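Local structure of D-glycero-D-manno-heptose 1-phosphate kinase (Bacteroides thetaiotaomicron, 3K85) at residues 40-46 with 100-106; 5-9 with 121-126; 117-121 with 160-165; 84-90 with 146-151. The protein probably transfers a phosphate group from ATP to D-glycero-D-manno-heptose 1-phosphate, as a small-molecule kinase of the GHMP family. All coordinates share one frame; numbering follows the deposited sequence.

Interaction 1: 40-46 with 100-106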
loop_
_atom_site.group_PDB
_atom_site.type_symbol
_atom_site.label_atom_id
_atom_site.label_comp_id
_atom_site.label_asym_id
_atom_site.label_seq_id
_atom_site.Cartn_x
_atom_site.Cartn_y
_atom_site.Cartn_z
ATOM N N TYR A 40 5.098 -16.827 13.677
ATOM C CA TYR A 40 5.353 -15.760 14.630
ATOM C C TYR A 40 6.324 -15.960 15.789
ATOM O O TYR A 40 6.900 -17.030 15.985
ATOM C CB TYR A 40 4.018 -15.341 15.238
ATOM C CG TYR A 40 2.918 -15.042 14.242
ATOM C CD1 TYR A 40 2.667 -13.726 13.824
ATOM C CD2 TYR A 40 2.075 -16.062 13.766
ATOM C CE1 TYR A 40 1.600 -13.427 12.970
ATOM C CE2 TYR A 40 1.004 -15.773 12.907
ATOM C CZ TYR A 40 0.774 -14.447 12.519
ATOM O OH TYR A 40 -0.294 -14.132 11.704
ATOM N N ALA A 41 6.460 -14.878 16.557
ATOM C CA ALA A 41 7.261 -14.806 17.771
ATOM C C ALA A 41 6.201 -14.369 18.770
ATOM O O ALA A 41 5.423 -13.456 18.485
ATOM C CB ALA A 41 8.347 -13.728 17.647
ATOM N N TYR A 42 6.134 -15.007 19.927
ATOM C CA TYR A 42 5.114 -14.618 20.889
ATOM C C TYR A 42 5.800 -14.239 22.166
ATOM O O TYR A 42 6.908 -14.669 22.432
ATOM C CB TYR A 42 4.140 -15.767 21.177
ATOM C CG TYR A 42 3.609 -16.464 19.943
ATOM C CD1 TYR A 42 2.272 -16.316 19.536
ATOM C CD2 TYR A 42 4.434 -17.295 19.194
ATOM C CE1 TYR A 42 1.782 -16.999 18.405
ATOM C CE2 TYR A 42 3.959 -17.970 18.072
ATOM C CZ TYR A 42 2.640 -17.824 17.678
ATOM O OH TYR A 42 2.218 -18.488 16.542
ATOM N N CYS A 43 5.129 -13.431 22.964
ATOM C CA CYS A 43 5.688 -13.008 24.222
ATOM C C CYS A 43 4.557 -12.566 25.120
ATOM O O CYS A 43 3.613 -11.924 24.666
ATOM C CB CYS A 43 6.669 -11.846 24.004
ATOM S SG CYS A 43 7.165 -10.985 25.530
ATOM N N THR A 44 4.610 -12.958 26.383
ATOM C CA THR A 44 3.602 -12.493 27.312
ATOM C C THR A 44 4.352 -11.990 28.521
ATOM O O THR A 44 5.347 -12.584 28.943
ATOM C CB THR A 44 2.580 -13.583 27.706
ATOM O OG1 THR A 44 2.354 -13.523 29.119
ATOM C CG2 THR A 44 3.060 -14.955 27.296
ATOM N N ILE A 45 3.907 -10.851 29.031
ATOM C CA ILE A 45 4.531 -10.236 30.184
ATOM C C ILE A 45 3.463 -9.950 31.233
ATOM O O ILE A 45 2.437 -9.338 30.949
ATOM C CB ILE A 45 5.254 -8.915 29.790
ATOM C CG1 ILE A 45 6.413 -9.224 28.845
ATOM C CG2 ILE A 45 5.784 -8.204 31.034
ATOM C CD1 ILE A 45 7.192 -7.996 28.403
ATOM N N GLU A 46 3.704 -10.423 32.443
ATOM C CA GLU A 46 2.771 -10.203 33.528
ATOM C C GLU A 46 3.523 -9.597 34.700
ATOM O O GLU A 46 4.520 -10.153 35.166
ATOM C CB GLU A 46 2.091 -11.523 33.924
ATOM C CG GLU A 46 3.015 -12.725 33.989
ATOM C CD GLU A 46 2.258 -14.041 34.166
ATOM O OE1 GLU A 46 1.515 -14.174 35.171
ATOM O OE2 GLU A 46 2.409 -14.938 33.301
ATOM N N LYS A 100 7.124 -11.480 35.129
ATOM C CA LYS A 100 7.344 -12.805 34.585
ATOM C C LYS A 100 7.209 -12.599 33.081
ATOM O O LYS A 100 6.290 -11.913 32.633
ATOM C CB LYS A 100 6.270 -13.768 35.106
ATOM C CG LYS A 100 6.553 -15.243 34.836
ATOM C CD LYS A 100 5.371 -16.156 35.227
ATOM C CE LYS A 100 5.097 -16.209 36.740
ATOM N NZ LYS A 100 4.506 -14.958 37.306
ATOM N N ILE A 101 8.130 -13.160 32.303
ATOM C CA ILE A 101 8.074 -13.003 30.857
ATOM C C ILE A 101 8.356 -14.312 30.126
ATOM O O ILE A 101 9.382 -14.954 30.349
ATOM C CB ILE A 101 9.058 -11.895 30.375
ATOM C CG1 ILE A 101 8.959 -11.736 28.858
ATOM C CG2 ILE A 101 10.477 -12.218 30.807
ATOM C CD1 ILE A 101 9.879 -10.680 28.286
ATOM N N THR A 102 7.430 -14.701 29.248
ATOM C CA THR A 102 7.555 -15.945 28.493
ATOM C C THR A 102 7.820 -15.693 27.025
ATOM O O THR A 102 7.286 -14.760 26.442
ATOM C CB THR A 102 6.291 -16.771 28.642
ATOM O OG1 THR A 102 6.084 -17.025 30.032
ATOM C CG2 THR A 102 6.404 -18.083 27.882
ATOM N N THR A 103 8.615 -16.547 26.404
ATOM C CA THR A 103 8.960 -16.317 25.021
ATOM C C THR A 103 9.168 -17.568 24.183
ATOM O O THR A 103 9.800 -18.517 24.633
ATOM C CB THR A 103 10.258 -15.472 24.964
ATOM O OG1 THR A 103 9.978 -14.124 25.360
ATOM C CG2 THR A 103 10.818 -15.456 23.596
ATOM N N TYR A 104 8.633 -17.567 22.965
ATOM C CA TYR A 104 8.842 -18.681 22.047
ATOM C C TYR A 104 8.620 -18.235 20.608
ATOM O O TYR A 104 7.902 -17.278 20.353
ATOM C CB TYR A 104 7.994 -19.915 22.427
ATOM C CG TYR A 104 6.526 -19.894 22.091
ATOM C CD1 TYR A 104 6.071 -20.312 20.836
ATOM C CD2 TYR A 104 5.582 -19.492 23.040
ATOM C CE1 TYR A 104 4.700 -20.329 20.530
ATOM C CE2 TYR A 104 4.210 -19.504 22.748
ATOM C CZ TYR A 104 3.776 -19.921 21.490
ATOM O OH TYR A 104 2.426 -19.904 21.196
ATOM N N ASN A 105 9.281 -18.925 19.687
ATOM C CA ASN A 105 9.242 -18.613 18.264
ATOM C C ASN A 105 8.796 -19.845 17.478
ATOM O O ASN A 105 8.889 -20.961 17.977
ATOM C CB ASN A 105 10.653 -18.186 17.829
ATOM C CG ASN A 105 10.658 -17.325 16.579
ATOM O OD1 ASN A 105 10.409 -17.809 15.474
ATOM N ND2 ASN A 105 10.943 -16.032 16.750
ATOM N N ASP A 106 8.296 -19.640 16.260
ATOM C CA ASP A 106 7.853 -20.752 15.415
ATOM C C ASP A 106 8.960 -21.165 14.453
ATOM O O ASP A 106 8.762 -22.043 13.614
ATOM C CB ASP A 106 6.606 -20.382 14.595
ATOM C CG ASP A 106 5.351 -20.275 15.442
ATOM O OD1 ASP A 106 5.235 -21.023 16.436
ATOM O OD2 ASP A 106 4.471 -19.454 15.100
HETATM O O HOH W 1 5.131 -14.951 31.562
#
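Strands 40-46 and 100-105 run antiparallel at 173°, axes 4.8 Å apart, as neighbours in the mixed sheet of this GHMP kinase's N-terminal part. Tyr-42, Thr-44 and Glu-46 form the hydrogen-bonded pairs with Tyr-104, Thr-102 and Lys-100; the bond from Tyr-104 N to Tyr-42 O is weak, that from Tyr-42 N to Tyr-104 O measures 2.9 Å. On the face carrying these pairs the two tyrosine rings lie near parallel (20°) but slid apart, centroids 4.5 Å apart. The first torsion of Tyr-104 turns its ring toward the face of Tyr-42, where its OH, not the ring, lies over the centre, 3.7 Å above the plane. Asp-106 closes the end: its OD2 takes Tyr-42 OH on the syn lone pair at 2.8 Å and Tyr-40 N on the anti side at 3.1 Å, 25° out of the carboxylate plane, two bonds on one oxygen that restrain the group. Ala-41, Cys-43 and Ile-45 point to the other face, covered by helix 115-131, where Ile-45 CG1 meets Ile-101 CG1 at 3.6 Å. At the far end a water joins Glu-46 OE2 to Thr-102 OG1, while Glu-46 OE1 and Lys-100 NZ form a long salt bridge of 3.8 Å.

Interaction 2: 5-9 with 121-126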
loop_
_atom_site.group_PDB
_atom_site.type_symbol
_atom_site.label_atom_id
_atom_site.label_comp_id
_atom_site.label_asym_id
_atom_site.label_seq_id
_atom_site.Cartn_x
_atom_site.Cartn_y
_atom_site.Cartn_z
ATOM N N ARG A 5 0.226 -9.398 26.144
ATOM C CA ARG A 5 0.759 -10.392 25.215
ATOM C C ARG A 5 1.063 -9.675 23.908
ATOM O O ARG A 5 0.535 -8.596 23.655
ATOM C CB ARG A 5 -0.267 -11.510 24.965
ATOM C CG ARG A 5 -0.648 -12.356 26.193
ATOM C CD ARG A 5 -1.710 -13.381 25.799
ATOM N NE ARG A 5 -1.839 -14.499 26.727
ATOM C CZ ARG A 5 -2.579 -14.491 27.831
ATOM N NH1 ARG A 5 -3.273 -13.421 28.166
ATOM N NH2 ARG A 5 -2.633 -15.562 28.604
ATOM N N SER A 6 1.922 -10.261 23.086
ATOM C CA SER A 6 2.257 -9.652 21.815
ATOM C C SER A 6 2.757 -10.751 20.917
ATOM O O SER A 6 3.082 -11.825 21.393
ATOM C CB SER A 6 3.368 -8.598 21.982
ATOM O OG SER A 6 4.642 -9.202 22.179
ATOM N N LYS A 7 2.797 -10.480 19.618
ATOM C CA LYS A 7 3.310 -11.428 18.643
ATOM C C LYS A 7 3.723 -10.645 17.415
ATOM O O LYS A 7 3.152 -9.592 17.118
ATOM C CB LYS A 7 2.268 -12.501 18.271
ATOM C CG LYS A 7 1.013 -11.990 17.619
ATOM C CD LYS A 7 -0.035 -13.091 17.453
ATOM C CE LYS A 7 0.105 -13.852 16.153
ATOM N NZ LYS A 7 -1.102 -14.705 15.918
ATOM N N ALA A 8 4.732 -11.151 16.714
ATOM C CA ALA A 8 5.235 -10.499 15.511
ATOM C C ALA A 8 5.482 -11.569 14.470
ATOM O O ALA A 8 5.902 -12.675 14.798
ATOM C CB ALA A 8 6.536 -9.744 15.818
ATOM N N PRO A 9 5.233 -11.254 13.195
ATOM C CA PRO A 9 5.446 -12.243 12.143
ATOM C C PRO A 9 6.855 -12.256 11.566
ATOM O O PRO A 9 7.599 -11.281 11.667
ATOM C CB PRO A 9 4.401 -11.851 11.103
ATOM C CG PRO A 9 4.448 -10.354 11.172
ATOM C CD PRO A 9 4.509 -10.077 12.676
ATOM N N VAL A 121 11.323 -7.240 18.098
ATOM C CA VAL A 121 10.147 -6.404 17.872
ATOM C C VAL A 121 9.012 -6.878 18.774
ATOM O O VAL A 121 8.378 -6.087 19.462
ATOM C CB VAL A 121 9.674 -6.469 16.392
ATOM C CG1 VAL A 121 8.359 -5.667 16.207
ATOM C CG2 VAL A 121 10.781 -5.929 15.476
ATOM N N CYS A 122 8.768 -8.181 18.776
ATOM C CA CYS A 122 7.718 -8.750 19.605
ATOM C C CYS A 122 7.913 -8.361 21.067
ATOM O O CYS A 122 6.993 -7.885 21.724
ATOM C CB CYS A 122 7.709 -10.282 19.467
ATOM S SG CYS A 122 6.418 -11.065 20.438
ATOM N N ILE A 123 9.122 -8.562 21.582
ATOM C CA ILE A 123 9.394 -8.212 22.972
ATOM C C ILE A 123 9.141 -6.725 23.191
ATOM O O ILE A 123 8.519 -6.333 24.187
ATOM C CB ILE A 123 10.843 -8.559 23.366
ATOM C CG1 ILE A 123 11.060 -10.070 23.242
ATOM C CG2 ILE A 123 11.119 -8.099 24.782
ATOM C CD1 ILE A 123 12.495 -10.489 23.462
ATOM N N LEU A 124 9.615 -5.897 22.263
ATOM C CA LEU A 124 9.405 -4.451 22.359
ATOM C C LEU A 124 7.916 -4.141 22.438
ATOM O O LEU A 124 7.463 -3.339 23.263
ATOM C CB LEU A 124 10.013 -3.747 21.144
ATOM C CG LEU A 124 11.418 -3.197 21.390
ATOM C CD1 LEU A 124 12.057 -2.758 20.087
ATOM C CD2 LEU A 124 11.323 -2.035 22.368
ATOM N N LYS A 125 7.149 -4.793 21.571
ATOM C CA LYS A 125 5.716 -4.589 21.553
ATOM C C LYS A 125 5.089 -4.932 22.897
ATOM O O LYS A 125 4.185 -4.226 23.363
ATOM C CB LYS A 125 5.073 -5.407 20.434
ATOM C CG LYS A 125 4.635 -4.567 19.241
ATOM C CD LYS A 125 3.624 -3.506 19.688
ATOM C CE LYS A 125 2.991 -2.792 18.511
ATOM N NZ LYS A 125 4.031 -2.297 17.572
ATOM N N ALA A 126 5.562 -5.999 23.540
ATOM C CA ALA A 126 4.994 -6.354 24.836
ATOM C C ALA A 126 5.290 -5.225 25.813
ATOM O O ALA A 126 4.398 -4.784 26.530
ATOM C CB ALA A 126 5.581 -7.661 25.344
#
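Helix-on-sheet packing of an alpha/beta sandwich joins strand 5-9 to segment 121-126 of helix 115-131, the helix that covers one face of the sheet in the N-terminal part of this GHMP kinase. The segment axes approach to 6.9 Å at 152°, with mostly small side chains (Ser-6, Ala-8, Cys-122, Ala-126) between them. Ser-6 is the polar centre. A chi1 of 75° sets OG between the backbone N and the carbonyl carbon, aimed into the helix, where it donates to Cys-122 O at 2.7 Å. The hydroxyl comes from above the carbonyl plane, 47° out of it, while the ordinary helical bond from Ala-126 N (3.0 Å) reaches the same oxygen. Beside this bond lies Cys-122 SG, 3.1 Å from Ser-6 OG, and the Ala-126 methyl, whose CB is 3.6 Å from that OG. Lys-125 lends just its base: CB rests 3.9 Å from Ser-6 CB before the chain leads away. Two residues along the strand, Ala-8 sets its CB against Cys-122 CB at 3.9 Å. Strand 39-47 flanks strand 5-9 through backbone bonds of Ser-6 and Ala-8, and its Cys-43 also packs on Cys-122. With two donors gripping Cys-122 O, the buried serine hydroxyl is satisfied by the helix backbone itself, without breaking the helix's own bond, and the rest of the contact is mainly methyl and sulfur packing.

Interaction 3: 117-121 with 160-165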
loop_
_atom_site.group_PDB
_atom_site.type_symbol
_atom_site.label_atom_id
_atom_site.label_comp_id
_atom_site.label_asym_id
_atom_site.label_seq_id
_atom_site.Cartn_x
_atom_site.Cartn_y
_atom_site.Cartn_z
ATOM N N SER A 117 15.276 -10.570 14.777
ATOM C CA SER A 117 14.671 -9.245 14.695
ATOM C C SER A 117 13.172 -9.306 15.007
ATOM O O SER A 117 12.629 -8.446 15.699
ATOM C CB SER A 117 14.906 -8.668 13.305
ATOM O OG SER A 117 16.293 -8.660 13.002
ATOM N N THR A 118 12.505 -10.337 14.506
ATOM C CA THR A 118 11.083 -10.481 14.757
ATOM C C THR A 118 10.841 -10.580 16.251
ATOM O O THR A 118 9.941 -9.910 16.779
ATOM C CB THR A 118 10.520 -11.721 14.050
ATOM O OG1 THR A 118 10.447 -11.462 12.645
ATOM C CG2 THR A 118 9.137 -12.063 14.568
HETATM N N MSE A 119 11.657 -11.379 16.942
HETATM C CA MSE A 119 11.498 -11.542 18.390
HETATM C C MSE A 119 11.767 -10.264 19.182
HETATM O O MSE A 119 11.067 -9.977 20.169
HETATM C CB MSE A 119 12.389 -12.673 18.917
HETATM C CG MSE A 119 12.341 -12.829 20.443
HETATM SE SE MSE A 119 10.555 -13.164 21.178
HETATM C CE MSE A 119 10.346 -14.963 20.466
ATOM N N VAL A 120 12.786 -9.508 18.774
ATOM C CA VAL A 120 13.103 -8.241 19.445
ATOM C C VAL A 120 11.890 -7.306 19.299
ATOM O O VAL A 120 11.462 -6.669 20.264
ATOM C CB VAL A 120 14.352 -7.559 18.814
ATOM C CG1 VAL A 120 14.501 -6.134 19.349
ATOM C CG2 VAL A 120 15.605 -8.367 19.130
ATOM N N VAL A 121 11.323 -7.240 18.098
ATOM C CA VAL A 121 10.147 -6.404 17.872
ATOM C C VAL A 121 9.012 -6.878 18.774
ATOM O O VAL A 121 8.378 -6.087 19.462
ATOM C CB VAL A 121 9.674 -6.469 16.392
ATOM C CG1 VAL A 121 8.359 -5.667 16.207
ATOM C CG2 VAL A 121 10.781 -5.929 15.476
ATOM N N ASP A 160 14.553 -6.825 8.150
ATOM C CA ASP A 160 13.911 -7.645 9.180
ATOM C C ASP A 160 13.187 -6.876 10.272
ATOM O O ASP A 160 12.048 -7.195 10.606
ATOM C CB ASP A 160 14.932 -8.572 9.848
ATOM C CG ASP A 160 15.546 -9.555 8.879
ATOM O OD1 ASP A 160 15.192 -9.517 7.675
ATOM O OD2 ASP A 160 16.389 -10.363 9.326
ATOM N N GLN A 161 13.836 -5.880 10.852
ATOM C CA GLN A 161 13.174 -5.128 11.912
ATOM C C GLN A 161 11.903 -4.435 11.414
ATOM O O GLN A 161 10.858 -4.470 12.070
ATOM C CB GLN A 161 14.117 -4.076 12.514
ATOM C CG GLN A 161 15.231 -4.641 13.396
ATOM C CD GLN A 161 16.427 -5.149 12.605
ATOM O OE1 GLN A 161 16.374 -5.306 11.388
ATOM N NE2 GLN A 161 17.522 -5.411 13.312
ATOM N N TYR A 162 11.996 -3.818 10.243
ATOM C CA TYR A 162 10.864 -3.089 9.686
ATOM C C TYR A 162 9.720 -3.993 9.247
ATOM O O TYR A 162 8.545 -3.646 9.429
ATOM C CB TYR A 162 11.337 -2.211 8.521
ATOM C CG TYR A 162 12.109 -0.990 8.970
ATOM C CD1 TYR A 162 11.451 0.211 9.228
ATOM C CD2 TYR A 162 13.480 -1.057 9.217
ATOM C CE1 TYR A 162 12.135 1.318 9.729
ATOM C CE2 TYR A 162 14.178 0.053 9.726
ATOM C CZ TYR A 162 13.496 1.230 9.983
ATOM O OH TYR A 162 14.149 2.309 10.546
ATOM N N ALA A 163 10.049 -5.146 8.667
ATOM C CA ALA A 163 9.012 -6.067 8.225
ATOM C C ALA A 163 8.189 -6.509 9.440
ATOM O O ALA A 163 6.958 -6.456 9.432
ATOM C CB ALA A 163 9.633 -7.270 7.536
ATOM N N ALA A 164 8.874 -6.901 10.505
ATOM C CA ALA A 164 8.187 -7.363 11.700
ATOM C C ALA A 164 7.229 -6.340 12.295
ATOM O O ALA A 164 6.103 -6.683 12.666
ATOM C CB ALA A 164 9.207 -7.794 12.752
ATOM N N ALA A 165 7.667 -5.087 12.390
ATOM C CA ALA A 165 6.837 -4.040 12.975
ATOM C C ALA A 165 5.725 -3.508 12.071
ATOM O O ALA A 165 4.656 -3.124 12.559
ATOM C CB ALA A 165 7.728 -2.871 13.454
#
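Chi1 of Ser-117 is -55°, which puts OG anti to the carbonyl carbon and lays the hydroxyl against the start of segment 160-165, 3.4 Å from Asp-160 CB. Val-121, one turn on, has CG1 anti to its backbone N and CG2 anti to its carbonyl carbon, and thereby spreads its two methyls over the other helix: CG2 rests 3.7 Å from Ala-164 CB, and CG1 lies 4.0 Å from Ala-165 CB. The Ala-164 methyl also sits over the backbone of Thr-118, with its CB 3.8 Å from Thr-118 CA. Gln-161 bends at chi2 (82°) so that its amide passes alongside Ser-117; NE2 is 3.5 Å from Ser-117 OG, but at a poor angle, so the pair is contact and not a bond. The polar ends are served from outside the two segments. Ser-117 OG is hydrogen-bonded to Glu-148 of helix 137-151, Thr-118 OG1 to the carbonyls of Pro-9 and Gly-114, and Asp-160 OD1 makes a salt bridge with Arg-11. What crosses the interface directly is therefore van der Waals packing among small groups, which lets the segment axes come within 8.4 Å. The crossing angle of -50° and the four-residue spacing of Ser-117 with Val-121, and of Gln-161 with Ala-165, are consistent with ridges-into-grooves packing of i, i+4 ridges, here between helices 115-131 and 159-166 of the GHMP kinase N-terminal domain.

Interaction 4: 84-90 with 146-151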
loop_
_atom_site.group_PDB
_atom_site.type_symbol
_atom_site.label_atom_id
_atom_site.label_comp_id
_atom_site.label_asym_id
_atom_site.label_seq_id
_atom_site.Cartn_x
_atom_site.Cartn_y
_atom_site.Cartn_z
ATOM N N VAL A 84 16.384 -5.716 25.381
ATOM C CA VAL A 84 15.188 -4.894 25.327
ATOM C C VAL A 84 14.889 -4.299 26.684
ATOM O O VAL A 84 14.691 -3.093 26.811
ATOM C CB VAL A 84 13.970 -5.704 24.859
ATOM C CG1 VAL A 84 12.736 -4.814 24.843
ATOM C CG2 VAL A 84 14.232 -6.279 23.471
ATOM N N TYR A 85 14.848 -5.146 27.704
ATOM C CA TYR A 85 14.574 -4.671 29.049
ATOM C C TYR A 85 15.541 -3.559 29.476
ATOM O O TYR A 85 15.126 -2.562 30.072
ATOM C CB TYR A 85 14.667 -5.819 30.048
ATOM C CG TYR A 85 14.527 -5.355 31.472
ATOM C CD1 TYR A 85 13.288 -4.973 31.973
ATOM C CD2 TYR A 85 15.645 -5.229 32.303
ATOM C CE1 TYR A 85 13.158 -4.469 33.262
ATOM C CE2 TYR A 85 15.526 -4.725 33.597
ATOM C CZ TYR A 85 14.283 -4.345 34.066
ATOM O OH TYR A 85 14.144 -3.806 35.325
ATOM N N ASN A 86 16.829 -3.722 29.182
ATOM C CA ASN A 86 17.809 -2.707 29.575
ATOM C C ASN A 86 17.566 -1.380 28.851
ATOM O O ASN A 86 17.477 -0.309 29.482
ATOM C CB ASN A 86 19.240 -3.201 29.309
ATOM C CG ASN A 86 19.658 -4.330 30.251
ATOM O OD1 ASN A 86 19.163 -4.433 31.375
ATOM N ND2 ASN A 86 20.579 -5.166 29.798
ATOM N N ARG A 87 17.450 -1.473 27.526
ATOM C CA ARG A 87 17.217 -0.325 26.664
ATOM C C ARG A 87 15.993 0.470 27.102
ATOM O O ARG A 87 16.036 1.700 27.126
ATOM C CB ARG A 87 17.029 -0.793 25.220
ATOM C CG ARG A 87 17.264 0.279 24.164
ATOM C CD ARG A 87 18.754 0.571 24.002
ATOM N NE ARG A 87 19.038 1.191 22.710
ATOM C CZ ARG A 87 18.638 2.410 22.383
ATOM N NH1 ARG A 87 17.953 3.129 23.265
ATOM N NH2 ARG A 87 18.894 2.896 21.174
ATOM N N ILE A 88 14.905 -0.227 27.446
ATOM C CA ILE A 88 13.671 0.437 27.878
ATOM C C ILE A 88 13.849 1.079 29.249
ATOM O O ILE A 88 13.302 2.158 29.520
ATOM C CB ILE A 88 12.435 -0.552 27.939
ATOM C CG1 ILE A 88 12.074 -1.066 26.539
ATOM C CG2 ILE A 88 11.214 0.166 28.503
ATOM C CD1 ILE A 88 11.759 0.038 25.547
ATOM N N ILE A 89 14.596 0.418 30.129
ATOM C CA ILE A 89 14.828 0.989 31.461
ATOM C C ILE A 89 15.626 2.282 31.320
ATOM O O ILE A 89 15.335 3.265 32.000
ATOM C CB ILE A 89 15.608 0.022 32.396
ATOM C CG1 ILE A 89 14.764 -1.224 32.687
ATOM C CG2 ILE A 89 15.948 0.732 33.713
ATOM C CD1 ILE A 89 13.498 -0.940 33.477
ATOM N N ARG A 90 16.617 2.276 30.427
ATOM C CA ARG A 90 17.449 3.449 30.191
ATOM C C ARG A 90 16.707 4.582 29.492
ATOM O O ARG A 90 16.582 5.682 30.034
ATOM C CB ARG A 90 18.672 3.088 29.347
ATOM C CG ARG A 90 19.665 2.197 30.042
ATOM C CD ARG A 90 21.039 2.442 29.478
ATOM N NE ARG A 90 21.123 2.104 28.066
ATOM C CZ ARG A 90 21.156 0.861 27.600
ATOM N NH1 ARG A 90 21.114 -0.167 28.445
ATOM N NH2 ARG A 90 21.243 0.645 26.293
ATOM N N GLU A 146 18.655 -0.854 16.649
ATOM C CA GLU A 146 19.691 -0.357 17.534
ATOM C C GLU A 146 20.022 -1.296 18.688
ATOM O O GLU A 146 21.194 -1.439 19.045
ATOM C CB GLU A 146 19.319 1.033 18.054
ATOM C CG GLU A 146 19.761 2.130 17.094
ATOM C CD GLU A 146 19.360 3.513 17.548
ATOM O OE1 GLU A 146 19.582 3.838 18.735
ATOM O OE2 GLU A 146 18.832 4.280 16.711
ATOM N N ILE A 147 19.011 -1.947 19.260
ATOM C CA ILE A 147 19.256 -2.871 20.360
ATOM C C ILE A 147 20.031 -4.076 19.860
ATOM O O ILE A 147 21.026 -4.487 20.453
ATOM C CB ILE A 147 17.954 -3.394 20.974
ATOM C CG1 ILE A 147 17.228 -2.280 21.713
ATOM C CG2 ILE A 147 18.256 -4.538 21.932
ATOM C CD1 ILE A 147 15.827 -2.686 22.152
ATOM N N GLU A 148 19.568 -4.636 18.753
ATOM C CA GLU A 148 20.183 -5.820 18.179
ATOM C C GLU A 148 21.556 -5.578 17.560
ATOM O O GLU A 148 22.525 -6.250 17.899
ATOM C CB GLU A 148 19.219 -6.416 17.148
ATOM C CG GLU A 148 19.755 -7.555 16.295
ATOM C CD GLU A 148 18.637 -8.269 15.533
ATOM O OE1 GLU A 148 17.620 -7.608 15.209
ATOM O OE2 GLU A 148 18.780 -9.482 15.248
ATOM N N ARG A 149 21.633 -4.605 16.664
ATOM C CA ARG A 149 22.869 -4.292 15.966
ATOM C C ARG A 149 23.976 -3.606 16.774
ATOM O O ARG A 149 25.147 -3.934 16.595
ATOM C CB ARG A 149 22.531 -3.470 14.719
ATOM C CG ARG A 149 21.639 -4.224 13.726
ATOM C CD ARG A 149 22.448 -5.252 12.939
ATOM N NE ARG A 149 21.791 -6.555 12.821
ATOM C CZ ARG A 149 20.640 -6.774 12.191
ATOM N NH1 ARG A 149 19.997 -5.774 11.614
ATOM N NH2 ARG A 149 20.142 -8.001 12.120
ATOM N N LYS A 150 23.622 -2.668 17.650
ATOM C CA LYS A 150 24.623 -1.968 18.455
ATOM C C LYS A 150 24.753 -2.598 19.846
ATOM O O LYS A 150 25.755 -3.249 20.148
ATOM C CB LYS A 150 24.267 -0.479 18.620
ATOM C CG LYS A 150 23.837 0.275 17.349
ATOM C CD LYS A 150 24.879 0.284 16.223
ATOM C CE LYS A 150 24.381 1.143 15.050
ATOM N NZ LYS A 150 25.227 1.122 13.812
ATOM N N ASP A 151 23.737 -2.400 20.683
ATOM C CA ASP A 151 23.710 -2.926 22.049
ATOM C C ASP A 151 24.150 -4.377 22.216
ATOM O O ASP A 151 24.732 -4.737 23.241
ATOM C CB ASP A 151 22.313 -2.772 22.628
ATOM C CG ASP A 151 21.977 -1.341 22.948
ATOM O OD1 ASP A 151 22.561 -0.442 22.303
ATOM O OD2 ASP A 151 21.124 -1.115 23.835
#
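A salt-bridge network spans helices 79-91 and 137-151, with Arg-87 and Arg-90 on one side and Glu-146 and Asp-151 on the other. Arg-87 leaves its helix with CG anti to the backbone N and then bends at chi2 (74°), which carries the guanidinium across the gap. There NH2 meets Glu-146 OE1 at 2.7 Å, the carboxylate oxygen arriving at the guanidinium edge near its plane. NE of Arg-87 forms a second salt bridge, to Asp-151 OD2 at 3.3 Å, also from the edge, and NH1 turns back to Asp-91 of its own helix. Arg-90, its side chain running against that of the aspartate, brings NH2 to the same Asp-151 OD2 at 3.0 Å, roughly at a right angle to Arg-87 NE: a salt bridge whose hydrogen bond is weak (N-H...O 132°). Sharing one oxygen between two arginines would be expected to stabilise the negative charge of Asp-151. Within the N-terminal domain of the GHMP fold the two helices cross nearly at right angles, segment axes 10.6 Å apart at 101°, and a wider pi-type turn at 147-151 ends the second segment: Glu-146 O accepts from both Lys-150 N and Asp-151 N. Beneath the charges Ile-147 fills the gap, its CG1 3.5 Å from Arg-87 CG. Its CD1 reaches further, to Val-84 CG2 at 4.1 Å, on the side where Val-84 turns to Ile-123 and Phe-127 of helix 115-131.

How the interactions relate
Helix 115-131 ties the set together: interaction 2 presses it on the sheet, interaction 3 sets helix 159-166 against it, and its Ile-123 and Leu-124 also touch Val-84 of interaction 4. Interactions 1 and 2 meet through strand pairing, since Cys-43 O and Ser-6 N, 2.9 Å apart, probably hydrogen-bond, while interactions 2 and 3 share Val-121. The buried pair, interactions 2 and 3, relies on small side chains; the partly buried interactions 1 and 4 add polar and charged groups: a carboxylate hydrogen-bonded by tyrosine and a long glutamate-lysine bridge in the sheet, arginine salt bridges between helices. Glu-148 is the junction of interactions 3 and 4.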